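Local coordinates for protein tumor necrosis factor ligand superfamily member 13 (Mus musculus, PDB 1U5X) that acts as a homotrimeric cytokine of the tumor necrosis factor family, binding the receptors TACI and BCMA and helping to regulate tumor cell growth, at residues Leu8-Val13 with Trp28-Arg33; Ser57-His62 with His131-Gly136; Val72-Gln77 with Gln111-Thr116; Gly51-Tyr56 with Phe107-Gly112. All coordinates share one frame; numbering follows the deposited sequence.

Interaction 1 of 4, residues Leu8-Val13 with Trp28-Arg33; sequences LHLVPV and WQPVLR
Strands 8-12 and 28-30 run antiparallel with their short axes at 136°, and their pairing slips by one residue where Val-31 and Leu-32 both face His-9. The main chain of His-9 spans this classic beta bulge: its O takes a bond from Val-31 N at 2.9 Å and a weak one from Leu-32 N, while its N gives to Leu-32 O. Further along, Val-11 and Gln-29 form a regular hydrogen-bonded pair, N to O in both directions. Val-31 CG2 meets the His-9 ring at its edge, in plane, 3.7 Å from CD2, and the side chains of Val-31 and Val-11 cross at about a right angle, with Val-31 CG1 3.6 Å from Val-11 CG2. This is the beta hairpin of strands 7-16 and 24-34 in the TNF jelly roll, and it borders a subunit interface: His-9 and Leu-32 pack on Val-106 of the second subunit, and His-9 ND1 is hydrogen-bonded to Tyr-56 OH of its own chain. On the other face Pro-30 CB rests against two leucine methyls, Leu-8 CD1 at 3.9 Å and Leu-10 CD2 at 4.0 Å. The indole of Trp-28, with CG anti to the carbonyl carbon (chi1 -62°), reaches back along strand 8-12 and sets CE3 3.5 Å from Val-11 C. In Gln-29, CG sits between the backbone N and the carbonyl carbon (chi1 55°), the chain then runs straight, and NE2 gives a 3.0 Å bond to Pro-12 O from above that carbonyl's plane. Val-13 CG1 lies against the Gln-29 chain, close to CB and CG.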
loop_
_atom_site.group_PDB
_atom_site.type_symbol
_atom_site.label_atom_id
_atom_site.label_comp_id
_atom_site.label_asym_id
_atom_site.label_seq_id
_atom_site.Cartn_x
_atom_site.Cartn_y
_atom_site.Cartn_z
ATOM N N LEU A 8 14.404 -6.840 1.409
ATOM C CA LEU A 8 14.180 -7.733 2.573
ATOM C C LEU A 8 12.700 -7.857 2.816
ATOM O O LEU A 8 12.047 -6.874 2.991
ATOM C CB LEU A 8 14.889 -7.186 3.833
ATOM C CG LEU A 8 14.842 -8.021 5.113
ATOM C CD1 LEU A 8 15.558 -9.323 4.952
ATOM C CD2 LEU A 8 15.425 -7.198 6.286
ATOM N N HIS A 9 12.167 -9.082 2.805
ATOM C CA HIS A 9 10.771 -9.332 3.105
ATOM C C HIS A 9 10.763 -10.301 4.285
ATOM O O HIS A 9 11.371 -11.364 4.234
ATOM C CB HIS A 9 10.017 -9.913 1.910
ATOM C CG HIS A 9 8.545 -10.052 2.126
ATOM N ND1 HIS A 9 7.655 -9.004 1.941
ATOM C CD2 HIS A 9 7.798 -11.122 2.499
ATOM C CE1 HIS A 9 6.424 -9.449 2.155
ATOM N NE2 HIS A 9 6.484 -10.725 2.501
ATOM N N LEU A 10 10.063 -9.891 5.333
ATOM C CA LEU A 10 10.024 -10.551 6.624
ATOM C C LEU A 10 8.602 -10.932 7.002
ATOM O O LEU A 10 7.632 -10.202 6.671
ATOM C CB LEU A 10 10.514 -9.573 7.684
ATOM C CG LEU A 10 11.878 -8.937 7.482
ATOM C CD1 LEU A 10 11.966 -7.649 8.294
ATOM C CD2 LEU A 10 12.959 -9.895 7.896
ATOM N N VAL A 11 8.484 -12.062 7.682
ATOM C CA VAL A 11 7.200 -12.554 8.161
ATOM C C VAL A 11 7.318 -12.966 9.625
ATOM O O VAL A 11 8.427 -13.061 10.160
ATOM C CB VAL A 11 6.709 -13.732 7.294
ATOM C CG1 VAL A 11 6.558 -13.275 5.840
ATOM C CG2 VAL A 11 7.626 -14.917 7.407
ATOM N N PRO A 12 6.199 -13.187 10.317
ATOM C CA PRO A 12 6.285 -13.517 11.739
ATOM C C PRO A 12 6.855 -14.903 12.063
ATOM O O PRO A 12 6.655 -15.888 11.340
ATOM C CB PRO A 12 4.834 -13.440 12.214
ATOM C CG PRO A 12 4.105 -12.611 11.157
ATOM C CD PRO A 12 4.801 -13.054 9.886
ATOM N N VAL A 13 7.538 -14.960 13.193
ATOM C CA VAL A 13 7.885 -16.231 13.823
ATOM C C VAL A 13 6.986 -16.448 15.051
ATOM O O VAL A 13 6.538 -17.559 15.324
ATOM C CB VAL A 13 9.389 -16.328 14.197
ATOM C CG1 VAL A 13 10.254 -15.954 13.073
ATOM C CG2 VAL A 13 9.753 -15.518 15.400
ATOM N N TRP A 28 10.515 -11.318 13.856
ATOM C CA TRP A 28 10.549 -11.414 12.382
ATOM C C TRP A 28 11.602 -12.426 11.894
ATOM O O TRP A 28 12.640 -12.628 12.551
ATOM C CB TRP A 28 10.856 -10.053 11.762
ATOM C CG TRP A 28 9.838 -8.982 12.052
ATOM C CD1 TRP A 28 9.958 -7.969 12.957
ATOM C CD2 TRP A 28 8.534 -8.850 11.474
ATOM N NE1 TRP A 28 8.819 -7.202 12.963
ATOM C CE2 TRP A 28 7.919 -7.729 12.080
ATOM C CE3 TRP A 28 7.805 -9.583 10.525
ATOM C CZ2 TRP A 28 6.631 -7.312 11.758
ATOM C CZ3 TRP A 28 6.515 -9.159 10.201
ATOM C CH2 TRP A 28 5.948 -8.032 10.817
ATOM N N GLN A 29 11.315 -13.078 10.765
ATOM C CA GLN A 29 12.252 -13.967 10.094
ATOM C C GLN A 29 12.254 -13.594 8.602
ATOM O O GLN A 29 11.189 -13.313 8.023
ATOM C CB GLN A 29 11.872 -15.448 10.257
ATOM C CG GLN A 29 10.445 -15.801 9.795
ATOM C CD GLN A 29 10.103 -17.265 9.938
ATOM O OE1 GLN A 29 10.986 -18.113 9.877
ATOM N NE2 GLN A 29 8.821 -17.571 10.146
ATOM N N PRO A 30 13.419 -13.540 7.977
ATOM C CA PRO A 30 13.478 -13.273 6.532
ATOM C C PRO A 30 13.016 -14.433 5.684
ATOM O O PRO A 30 13.394 -15.586 5.939
ATOM C CB PRO A 30 14.957 -12.993 6.279
ATOM C CG PRO A 30 15.651 -13.692 7.369
ATOM C CD PRO A 30 14.763 -13.659 8.560
ATOM N N VAL A 31 12.205 -14.128 4.667
ATOM C CA VAL A 31 11.906 -15.117 3.630
ATOM C C VAL A 31 12.461 -14.744 2.239
ATOM O O VAL A 31 12.528 -15.594 1.360
ATOM C CB VAL A 31 10.393 -15.450 3.569
ATOM C CG1 VAL A 31 9.926 -16.091 4.879
ATOM C CG2 VAL A 31 9.577 -14.265 3.245
ATOM N N LEU A 32 12.849 -13.483 2.060
ATOM C CA LEU A 32 13.488 -13.007 0.833
ATOM C C LEU A 32 14.520 -11.962 1.174
ATOM O O LEU A 32 14.224 -10.995 1.861
ATOM C CB LEU A 32 12.468 -12.366 -0.121
ATOM C CG LEU A 32 13.026 -11.809 -1.433
ATOM C CD1 LEU A 32 13.722 -12.850 -2.260
ATOM C CD2 LEU A 32 11.921 -11.151 -2.250
ATOM N N ARG A 33 15.749 -12.184 0.721
ATOM C CA ARG A 33 16.806 -11.217 0.956
ATOM C C ARG A 33 17.714 -11.113 -0.247
ATOM O O ARG A 33 18.152 -12.119 -0.783
ATOM C CB ARG A 33 17.644 -11.617 2.180
ATOM C CG ARG A 33 18.687 -10.549 2.583
ATOM C CD ARG A 33 19.447 -10.872 3.892
ATOM N NE ARG A 33 20.062 -12.185 3.816
ATOM C CZ ARG A 33 19.522 -13.324 4.258
ATOM N NH1 ARG A 33 18.316 -13.347 4.831
ATOM N NH2 ARG A 33 20.202 -14.456 4.109
#

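Interaction 2 of 4, residues Ser57-His62 with His131-Gly136; sequences SQVLFH and HGTFLG
Gln-58 and Phe-134 form the hydrogen-bonded pair that joins strand 51-61 to strand 134-139, neighbours in the antiparallel jelly roll of the TNF homology domain. Backbone bonds run both ways between them, Gln-58 N to Phe-134 O and Phe-134 N to Gln-58 O, each 2.9 Å. Among the apolar contacts, Gln-58 CB stands over one face of the Phe-134 ring, 3.9 Å from its centroid, a CH-pi contact offset toward the rim. On the other side of the sheet Leu-135 CD1 touches Ser-57 CB. Ahead of the Gln-58 and Phe-134 pair, residues 131-133 have not yet entered the strand, and side chains carry the polar contacts. Gln-58 NE2 gives a 2.9 Å bond to Gly-132 O, which lies in the plane of the amide although the nitrogen stands above the plane of the glycine carbonyl. Both ends of that amide also bond to the second subunit, OE1 with Ser-103 OG and NE2 with Arg-85 O of that chain, so the buried group is fixed in its rotation at the trimer interface. A water joins Ser-57 OG to Phe-134 O, donating to the latter; Ser-57 OG is also bonded to Gln-70. Thr-133 turns its hydroxyl anti to the carbonyl carbon (chi1 -63°), where OG1, itself bonded to Ser-127 O, accepts Leu-60 N at 3.1 Å in a nearly straight bond (170°).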
loop_
_atom_site.group_PDB
_atom_site.type_symbol
_atom_site.label_atom_id
_atom_site.label_comp_id
_atom_site.label_asym_id
_atom_site.label_seq_id
_atom_site.Cartn_x
_atom_site.Cartn_y
_atom_site.Cartn_z
ATOM N N SER A 57 4.530 -2.250 5.589
ATOM C CA SER A 57 4.121 -2.994 6.763
ATOM C C SER A 57 2.656 -3.336 6.632
ATOM O O SER A 57 1.833 -2.470 6.374
ATOM C CB SER A 57 4.313 -2.155 8.014
ATOM O OG SER A 57 3.637 -2.722 9.128
ATOM N N GLN A 58 2.326 -4.607 6.817
ATOM C CA GLN A 58 0.952 -5.021 6.977
ATOM C C GLN A 58 0.833 -5.822 8.246
ATOM O O GLN A 58 1.707 -6.650 8.579
ATOM C CB GLN A 58 0.427 -5.882 5.824
ATOM C CG GLN A 58 -1.096 -6.203 5.923
ATOM C CD GLN A 58 -1.638 -6.832 4.648
ATOM O OE1 GLN A 58 -1.785 -6.116 3.626
ATOM N NE2 GLN A 58 -2.003 -8.110 4.707
ATOM N N VAL A 59 -0.249 -5.562 8.958
ATOM C CA VAL A 59 -0.620 -6.402 10.093
ATOM C C VAL A 59 -2.067 -6.824 9.936
ATOM O O VAL A 59 -2.952 -6.008 9.621
ATOM C CB VAL A 59 -0.379 -5.688 11.453
ATOM C CG1 VAL A 59 -0.803 -6.610 12.611
ATOM C CG2 VAL A 59 1.071 -5.226 11.604
ATOM N N LEU A 60 -2.317 -8.112 10.169
ATOM C CA LEU A 60 -3.654 -8.673 10.120
ATOM C C LEU A 60 -4.224 -8.781 11.537
ATOM O O LEU A 60 -3.677 -9.490 12.366
ATOM C CB LEU A 60 -3.605 -10.046 9.453
ATOM C CG LEU A 60 -4.868 -10.895 9.525
ATOM C CD1 LEU A 60 -6.048 -10.051 9.055
ATOM C CD2 LEU A 60 -4.680 -12.195 8.680
ATOM N N PHE A 61 -5.286 -8.042 11.824
ATOM C CA PHE A 61 -5.839 -8.014 13.202
ATOM C C PHE A 61 -7.124 -8.825 13.331
ATOM O O PHE A 61 -7.966 -8.798 12.421
ATOM C CB PHE A 61 -6.135 -6.570 13.590
ATOM C CG PHE A 61 -4.924 -5.692 13.645
ATOM C CD1 PHE A 61 -4.159 -5.593 14.812
ATOM C CD2 PHE A 61 -4.589 -4.902 12.566
ATOM C CE1 PHE A 61 -3.055 -4.750 14.861
ATOM C CE2 PHE A 61 -3.504 -4.069 12.616
ATOM C CZ PHE A 61 -2.739 -3.980 13.767
ATOM N N HIS A 62 -7.314 -9.475 14.489
ATOM C CA HIS A 62 -8.523 -10.257 14.781
ATOM C C HIS A 62 -9.308 -9.733 15.998
ATOM O O HIS A 62 -10.322 -10.318 16.370
ATOM C CB HIS A 62 -8.157 -11.738 14.980
ATOM N N HIS A 131 1.109 -14.458 5.035
ATOM C CA HIS A 131 0.300 -13.817 3.965
ATOM C C HIS A 131 -0.467 -12.621 4.477
ATOM O O HIS A 131 -0.837 -11.772 3.680
ATOM C CB HIS A 131 -0.659 -14.859 3.333
ATOM C CG HIS A 131 0.004 -16.163 3.109
ATOM N ND1 HIS A 131 -0.222 -17.263 3.911
ATOM C CD2 HIS A 131 0.958 -16.529 2.229
ATOM C CE1 HIS A 131 0.533 -18.265 3.500
ATOM N NE2 HIS A 131 1.261 -17.845 2.483
ATOM N N GLY A 132 -0.654 -12.525 5.806
ATOM C CA GLY A 132 -1.397 -11.434 6.419
ATOM C C GLY A 132 -0.635 -10.373 7.211
ATOM O O GLY A 132 -1.057 -9.214 7.270
ATOM N N THR A 133 0.482 -10.765 7.803
ATOM C CA THR A 133 1.325 -9.873 8.596
ATOM C C THR A 133 2.734 -9.991 8.024
ATOM O O THR A 133 3.280 -11.073 7.958
ATOM C CB THR A 133 1.291 -10.303 10.055
ATOM O OG1 THR A 133 -0.040 -10.177 10.531
ATOM C CG2 THR A 133 2.092 -9.399 10.935
ATOM N N PHE A 134 3.287 -8.874 7.572
ATOM C CA PHE A 134 4.600 -8.855 6.979
ATOM C C PHE A 134 5.212 -7.468 7.012
ATOM O O PHE A 134 4.544 -6.477 7.307
ATOM C CB PHE A 134 4.553 -9.472 5.567
ATOM C CG PHE A 134 3.549 -8.850 4.644
ATOM C CD1 PHE A 134 3.825 -7.660 4.000
ATOM C CD2 PHE A 134 2.348 -9.497 4.369
ATOM C CE1 PHE A 134 2.901 -7.092 3.128
ATOM C CE2 PHE A 134 1.444 -8.922 3.502
ATOM C CZ PHE A 134 1.723 -7.767 2.875
ATOM N N LEU A 135 6.507 -7.428 6.747
ATOM C CA LEU A 135 7.293 -6.215 6.837
ATOM C C LEU A 135 8.368 -6.284 5.777
ATOM O O LEU A 135 9.060 -7.294 5.641
ATOM C CB LEU A 135 7.964 -6.115 8.214
ATOM C CG LEU A 135 8.898 -4.894 8.416
ATOM C CD1 LEU A 135 8.132 -3.589 8.375
ATOM C CD2 LEU A 135 9.644 -5.047 9.764
ATOM N N GLY A 136 8.520 -5.221 5.002
ATOM C CA GLY A 136 9.575 -5.250 4.018
ATOM C C GLY A 136 10.201 -3.934 3.627
ATOM O O GLY A 136 9.712 -2.860 3.950
HETATM O O HOH W 1 4.164 -5.315 9.747
#

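Interaction 3 of 4, residues Val72-Gln77 with Gln111-Thr116; sequences VSREGQ and QGDIIT
Strands 71-75 and 114-119 lie side by side in the antiparallel jelly roll of the TNF domain, and no other subunit touches residues 72-77 or 111-116. Two hydrogen-bonded pairs set their register: Ser-73 with Thr-116 and Glu-75 with Ile-114, each joined N to O in both directions, the shortest bond being Ile-114 N to Glu-75 O at 2.8 Å. Between them Arg-74 and Ile-115 form a non-hydrogen-bonded pair, in which Ile-115 CD1 reaches Arg-74 CB at 3.8 Å. On the face that Ser-73, Glu-75 and Thr-116 share with Ile-114, waters bridge the polar side chains. Thr-116 OG1 lies between its backbone N and carbonyl carbon (chi1 51°) and is hydrogen-bonded to two waters, one shared with Ser-73 OG; the other, 3.0 Å from OG1, donates to Glu-75 OE2. Thr-116 CG2 comes within 3.2 Å of the same OE2, the two side chains crossing at about a right angle. A further water gives to both Glu-75 O and Gly-112 O, closing the end where the strands part. Toward the inner side, Val-72 CG1 packs obliquely against Ile-115 CG2, and both residues rest on Leu-55. Arg-74 CD passes 3.4 Å from Asp-113 OD2, yet NE stays 4.3 Å from that oxygen, which lies well out of the guanidinium plane though the two flat groups are almost parallel. Arg-74 NH2 makes a salt bridge with Glu-81, and Asp-113 OD2 accepts His-110 N; any attraction between Arg-74 and Asp-113 is therefore probably a through-space effect of charge, without a directed bond.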
loop_
_atom_site.group_PDB
_atom_site.type_symbol
_atom_site.label_atom_id
_atom_site.label_comp_id
_atom_site.label_asym_id
_atom_site.label_seq_id
_atom_site.Cartn_x
_atom_site.Cartn_y
_atom_site.Cartn_z
ATOM N N VAL A 72 5.337 2.236 12.846
ATOM C CA VAL A 72 6.684 1.938 12.362
ATOM C C VAL A 72 7.598 3.129 12.603
ATOM O O VAL A 72 7.288 4.229 12.167
ATOM C CB VAL A 72 6.671 1.631 10.837
ATOM C CG1 VAL A 72 8.051 1.328 10.307
ATOM C CG2 VAL A 72 5.727 0.443 10.518
ATOM N N SER A 73 8.697 2.910 13.336
ATOM C CA SER A 73 9.587 3.968 13.798
ATOM C C SER A 73 11.051 3.634 13.567
ATOM O O SER A 73 11.427 2.452 13.417
ATOM C CB SER A 73 9.391 4.266 15.291
ATOM O OG SER A 73 8.036 4.438 15.635
ATOM N N ARG A 74 11.859 4.680 13.536
ATOM C CA ARG A 74 13.304 4.557 13.473
ATOM C C ARG A 74 13.945 5.171 14.719
ATOM O O ARG A 74 13.555 6.243 15.201
ATOM C CB ARG A 74 13.871 5.174 12.186
ATOM C CG ARG A 74 13.961 6.699 12.134
ATOM C CD ARG A 74 15.168 7.199 11.345
ATOM N NE ARG A 74 14.875 8.440 10.637
ATOM C CZ ARG A 74 15.354 9.642 10.962
ATOM N NH1 ARG A 74 16.163 9.801 12.004
ATOM N NH2 ARG A 74 15.011 10.706 10.240
ATOM N N GLU A 75 14.931 4.480 15.270
ATOM C CA GLU A 75 15.699 5.062 16.366
ATOM C C GLU A 75 17.156 5.005 15.938
ATOM O O GLU A 75 17.658 3.936 15.622
ATOM C CB GLU A 75 15.489 4.325 17.695
ATOM C CG GLU A 75 14.393 3.292 17.722
ATOM C CD GLU A 75 14.226 2.608 19.075
ATOM O OE1 GLU A 75 14.969 2.950 20.043
ATOM O OE2 GLU A 75 13.369 1.703 19.169
ATOM N N GLY A 76 17.828 6.151 15.906
ATOM C CA GLY A 76 19.218 6.207 15.489
ATOM C C GLY A 76 20.100 6.934 16.471
ATOM O O GLY A 76 19.848 6.937 17.682
ATOM N N GLN A 77 21.157 7.534 15.941
ATOM C CA GLN A 77 22.071 8.311 16.736
ATOM C C GLN A 77 21.294 9.335 17.583
ATOM O O GLN A 77 21.047 10.463 17.150
ATOM C CB GLN A 77 23.107 8.990 15.823
ATOM N N GLN A 111 22.743 4.336 8.584
ATOM C CA GLN A 111 23.359 3.147 9.170
ATOM C C GLN A 111 23.420 3.283 10.693
ATOM O O GLN A 111 23.657 4.369 11.217
ATOM C CB GLN A 111 24.741 2.870 8.586
ATOM C CG GLN A 111 25.749 3.911 8.779
ATOM C CD GLN A 111 27.135 3.480 8.280
ATOM O OE1 GLN A 111 27.437 2.269 8.120
ATOM N NE2 GLN A 111 27.972 4.461 8.031
ATOM N N GLY A 112 23.194 2.170 11.399
ATOM C CA GLY A 112 23.067 2.175 12.845
ATOM C C GLY A 112 21.608 2.306 13.287
ATOM O O GLY A 112 21.303 2.030 14.435
ATOM N N ASP A 113 20.716 2.729 12.395
ATOM C CA ASP A 113 19.288 2.859 12.725
ATOM C C ASP A 113 18.700 1.514 13.139
ATOM O O ASP A 113 19.149 0.463 12.652
ATOM C CB ASP A 113 18.491 3.380 11.529
ATOM C CG ASP A 113 18.550 4.882 11.373
ATOM O OD1 ASP A 113 19.197 5.583 12.180
ATOM O OD2 ASP A 113 17.939 5.446 10.442
ATOM N N ILE A 114 17.743 1.563 14.075
ATOM C CA ILE A 114 16.904 0.422 14.458
ATOM C C ILE A 114 15.455 0.716 14.030
ATOM O O ILE A 114 14.924 1.752 14.395
ATOM C CB ILE A 114 16.966 0.211 15.980
ATOM C CG1 ILE A 114 18.383 -0.151 16.428
ATOM C CG2 ILE A 114 16.031 -0.918 16.397
ATOM C CD1 ILE A 114 18.554 -0.093 17.926
ATOM N N ILE A 115 14.851 -0.164 13.232
ATOM C CA ILE A 115 13.458 -0.067 12.820
ATOM C C ILE A 115 12.573 -0.943 13.711
ATOM O O ILE A 115 12.875 -2.120 13.909
ATOM C CB ILE A 115 13.314 -0.496 11.334
ATOM C CG1 ILE A 115 14.332 0.237 10.453
ATOM C CG2 ILE A 115 11.862 -0.291 10.824
ATOM C CD1 ILE A 115 14.269 1.735 10.535
ATOM N N THR A 116 11.503 -0.355 14.258
ATOM C CA THR A 116 10.567 -1.038 15.142
ATOM C C THR A 116 9.179 -1.065 14.522
ATOM O O THR A 116 8.797 -0.115 13.826
ATOM C CB THR A 116 10.471 -0.358 16.511
ATOM O OG1 THR A 116 10.217 1.055 16.372
ATOM C CG2 THR A 116 11.777 -0.430 17.304
HETATM O O HOH W 2 7.311 1.659 16.384
HETATM O O HOH W 3 10.694 3.125 18.548
HETATM O O HOH W 4 20.461 3.223 16.814
#

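Interaction 4 of 4, residues Gly51-Tyr56 with Phe107-Gly112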
loop_
_atom_site.group_PDB
_atom_site.type_symbol
_atom_site.label_atom_id
_atom_site.label_comp_id
_atom_site.label_asym_id
_atom_site.label_seq_id
_atom_site.Cartn_x
_atom_site.Cartn_y
_atom_site.Cartn_z
ATOM N N GLY A 51 20.715 5.029 3.301
ATOM C CA GLY A 51 20.057 5.149 2.013
ATOM C C GLY A 51 18.608 5.525 2.105
ATOM O O GLY A 51 18.092 5.768 3.201
ATOM N N ILE A 52 17.951 5.584 0.943
ATOM C CA ILE A 52 16.521 5.811 0.845
ATOM C C ILE A 52 15.820 4.479 0.570
ATOM O O ILE A 52 16.222 3.716 -0.317
ATOM C CB ILE A 52 16.238 6.865 -0.271
ATOM C CG1 ILE A 52 16.791 8.241 0.160
ATOM C CG2 ILE A 52 14.791 6.928 -0.586
ATOM C CD1 ILE A 52 16.687 9.322 -0.911
ATOM N N TYR A 53 14.802 4.162 1.364
ATOM C CA TYR A 53 14.134 2.879 1.291
ATOM C C TYR A 53 12.661 3.050 1.245
ATOM O O TYR A 53 12.108 3.875 1.951
ATOM C CB TYR A 53 14.415 2.084 2.571
ATOM C CG TYR A 53 15.844 1.668 2.750
ATOM C CD1 TYR A 53 16.781 2.524 3.329
ATOM C CD2 TYR A 53 16.255 0.381 2.399
ATOM C CE1 TYR A 53 18.103 2.123 3.532
ATOM C CE2 TYR A 53 17.590 -0.030 2.599
ATOM C CZ TYR A 53 18.497 0.842 3.150
ATOM O OH TYR A 53 19.778 0.414 3.352
ATOM N N LEU A 54 12.020 2.242 0.415
ATOM C CA LEU A 54 10.610 1.952 0.557
ATOM C C LEU A 54 10.455 0.947 1.682
ATOM O O LEU A 54 11.114 -0.113 1.675
ATOM C CB LEU A 54 10.104 1.344 -0.743
ATOM C CG LEU A 54 8.639 0.899 -0.746
ATOM C CD1 LEU A 54 7.699 2.085 -0.551
ATOM C CD2 LEU A 54 8.325 0.144 -2.072
ATOM N N LEU A 55 9.616 1.295 2.671
ATOM C CA LEU A 55 9.325 0.458 3.813
ATOM C C LEU A 55 7.836 0.214 3.787
ATOM O O LEU A 55 7.061 1.141 3.706
ATOM C CB LEU A 55 9.702 1.207 5.106
ATOM C CG LEU A 55 9.846 0.547 6.460
ATOM C CD1 LEU A 55 10.268 -0.885 6.424
ATOM C CD2 LEU A 55 10.821 1.391 7.300
ATOM N N TYR A 56 7.435 -1.044 3.875
ATOM C CA TYR A 56 6.011 -1.389 3.883
ATOM C C TYR A 56 5.745 -2.330 5.048
ATOM O O TYR A 56 6.611 -3.114 5.441
ATOM C CB TYR A 56 5.556 -2.003 2.554
ATOM C CG TYR A 56 6.260 -3.274 2.115
ATOM C CD1 TYR A 56 5.835 -4.508 2.535
ATOM C CD2 TYR A 56 7.355 -3.195 1.254
ATOM C CE1 TYR A 56 6.486 -5.682 2.100
ATOM C CE2 TYR A 56 8.032 -4.315 0.826
ATOM C CZ TYR A 56 7.572 -5.570 1.234
ATOM O OH TYR A 56 8.264 -6.671 0.797
ATOM N N PHE A 107 11.633 6.558 2.978
ATOM C CA PHE A 107 12.341 7.228 4.060
ATOM C C PHE A 107 13.846 7.081 3.952
ATOM O O PHE A 107 14.359 6.061 3.484
ATOM C CB PHE A 107 11.886 6.640 5.393
ATOM C CG PHE A 107 10.419 6.740 5.607
ATOM C CD1 PHE A 107 9.872 7.904 6.096
ATOM C CD2 PHE A 107 9.570 5.667 5.287
ATOM C CE1 PHE A 107 8.505 8.020 6.258
ATOM C CE2 PHE A 107 8.198 5.777 5.472
ATOM C CZ PHE A 107 7.685 6.958 5.963
ATOM N N HIS A 108 14.542 8.121 4.378
ATOM C CA HIS A 108 15.992 8.125 4.459
ATOM C C HIS A 108 16.343 7.499 5.801
ATOM O O HIS A 108 15.955 8.014 6.860
ATOM C CB HIS A 108 16.535 9.537 4.441
ATOM C CG HIS A 108 18.033 9.612 4.483
ATOM N ND1 HIS A 108 18.835 9.319 3.402
ATOM C CD2 HIS A 108 18.871 9.942 5.489
ATOM C CE1 HIS A 108 20.104 9.494 3.733
ATOM N NE2 HIS A 108 20.156 9.866 5.000
ATOM N N LEU A 109 17.052 6.373 5.725
ATOM C CA LEU A 109 17.498 5.628 6.884
ATOM C C LEU A 109 19.012 5.745 6.924
ATOM O O LEU A 109 19.675 5.801 5.884
ATOM C CB LEU A 109 17.037 4.149 6.784
ATOM C CG LEU A 109 15.538 3.918 6.580
ATOM C CD1 LEU A 109 15.185 2.426 6.584
ATOM C CD2 LEU A 109 14.729 4.622 7.605
ATOM N N HIS A 110 19.545 5.795 8.135
ATOM C CA HIS A 110 20.969 6.025 8.394
ATOM C C HIS A 110 21.551 4.729 8.998
ATOM O O HIS A 110 20.894 4.051 9.778
ATOM C CB HIS A 110 21.126 7.200 9.354
ATOM C CG HIS A 110 20.472 8.477 8.894
ATOM N ND1 HIS A 110 21.165 9.661 8.773
ATOM C CD2 HIS A 110 19.185 8.768 8.585
ATOM C CE1 HIS A 110 20.341 10.621 8.400
ATOM N NE2 HIS A 110 19.132 10.107 8.282
ATOM N N GLN A 111 22.743 4.336 8.584
ATOM C CA GLN A 111 23.359 3.147 9.170
ATOM C C GLN A 111 23.420 3.283 10.693
ATOM O O GLN A 111 23.657 4.369 11.217
ATOM C CB GLN A 111 24.741 2.870 8.586
ATOM C CG GLN A 111 25.749 3.911 8.779
ATOM C CD GLN A 111 27.135 3.480 8.280
ATOM O OE1 GLN A 111 27.437 2.269 8.120
ATOM N NE2 GLN A 111 27.972 4.461 8.031
ATOM N N GLY A 112 23.194 2.170 11.399
ATOM C CA GLY A 112 23.067 2.175 12.845
ATOM C C GLY A 112 21.608 2.306 13.287
ATOM O O GLY A 112 21.303 2.030 14.435
#
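Tyr-53 leans against Leu-109 along much of its length. Its CB lies 4.1 Å from Leu-109 CD1, and CG comes slightly nearer to that methyl. With CG anti to the carbonyl carbon (chi1 -67°), the ring crosses the leucine at a slant, so that CD1 makes the closest approach, 3.6 Å from Leu-109 CD1, and also touches Leu-109 CG. Next along the rim, CE1 lies 4.0 Å from Leu-109 CB; the OH at the tip passes beyond the leucine to bond with Asp-49 O. The methyl meets the ring obliquely, while Phe-107 O lies at the ring edge, near its plane. The backbones beneath belong to strands 51-61 and 99-109, antiparallel neighbours in the jelly roll, and pair through two-way bonds at Tyr-53 with Phe-107 and at Gly-51 with Leu-109, where Leu-109 N reaches Gly-51 O at 2.8 Å. Also on the Tyr-53 face, Leu-55 CB approaches the edge of the Phe-107 ring in a long contact, 4.5 Å from CD2. On the other face Ile-52 CG1 meets the His-108 ring at its edge, in plane, 4.0 Å from ND1. That face turns to the third subunit, whose Arg-34 and Leu-32 pack on Ile-52 and His-108.

How the interactions relate
From the N terminus, interaction 1 closes first, as a beta hairpin complete before any other contact opens. Strand 51-61 then serves two contacts in turn: its beginning takes part in interaction 4 and its continuation in interaction 2. Because 107-112 returns before 131-136, these two loops cross. Interaction 3 opens at 72-77 and closes at 111-116, wholly within the span of interaction 2, and shares Gln-111 and Gly-112 with interaction 4. Strand 134-139 lies between strands 7-16 and 51-61, tying interactions 1 and 2 together through Leu-10 N and Leu-135 O. Ile-115 CD1 packs on Leu-109 CD1, joining interactions 3 and 4 across the jelly-roll interior.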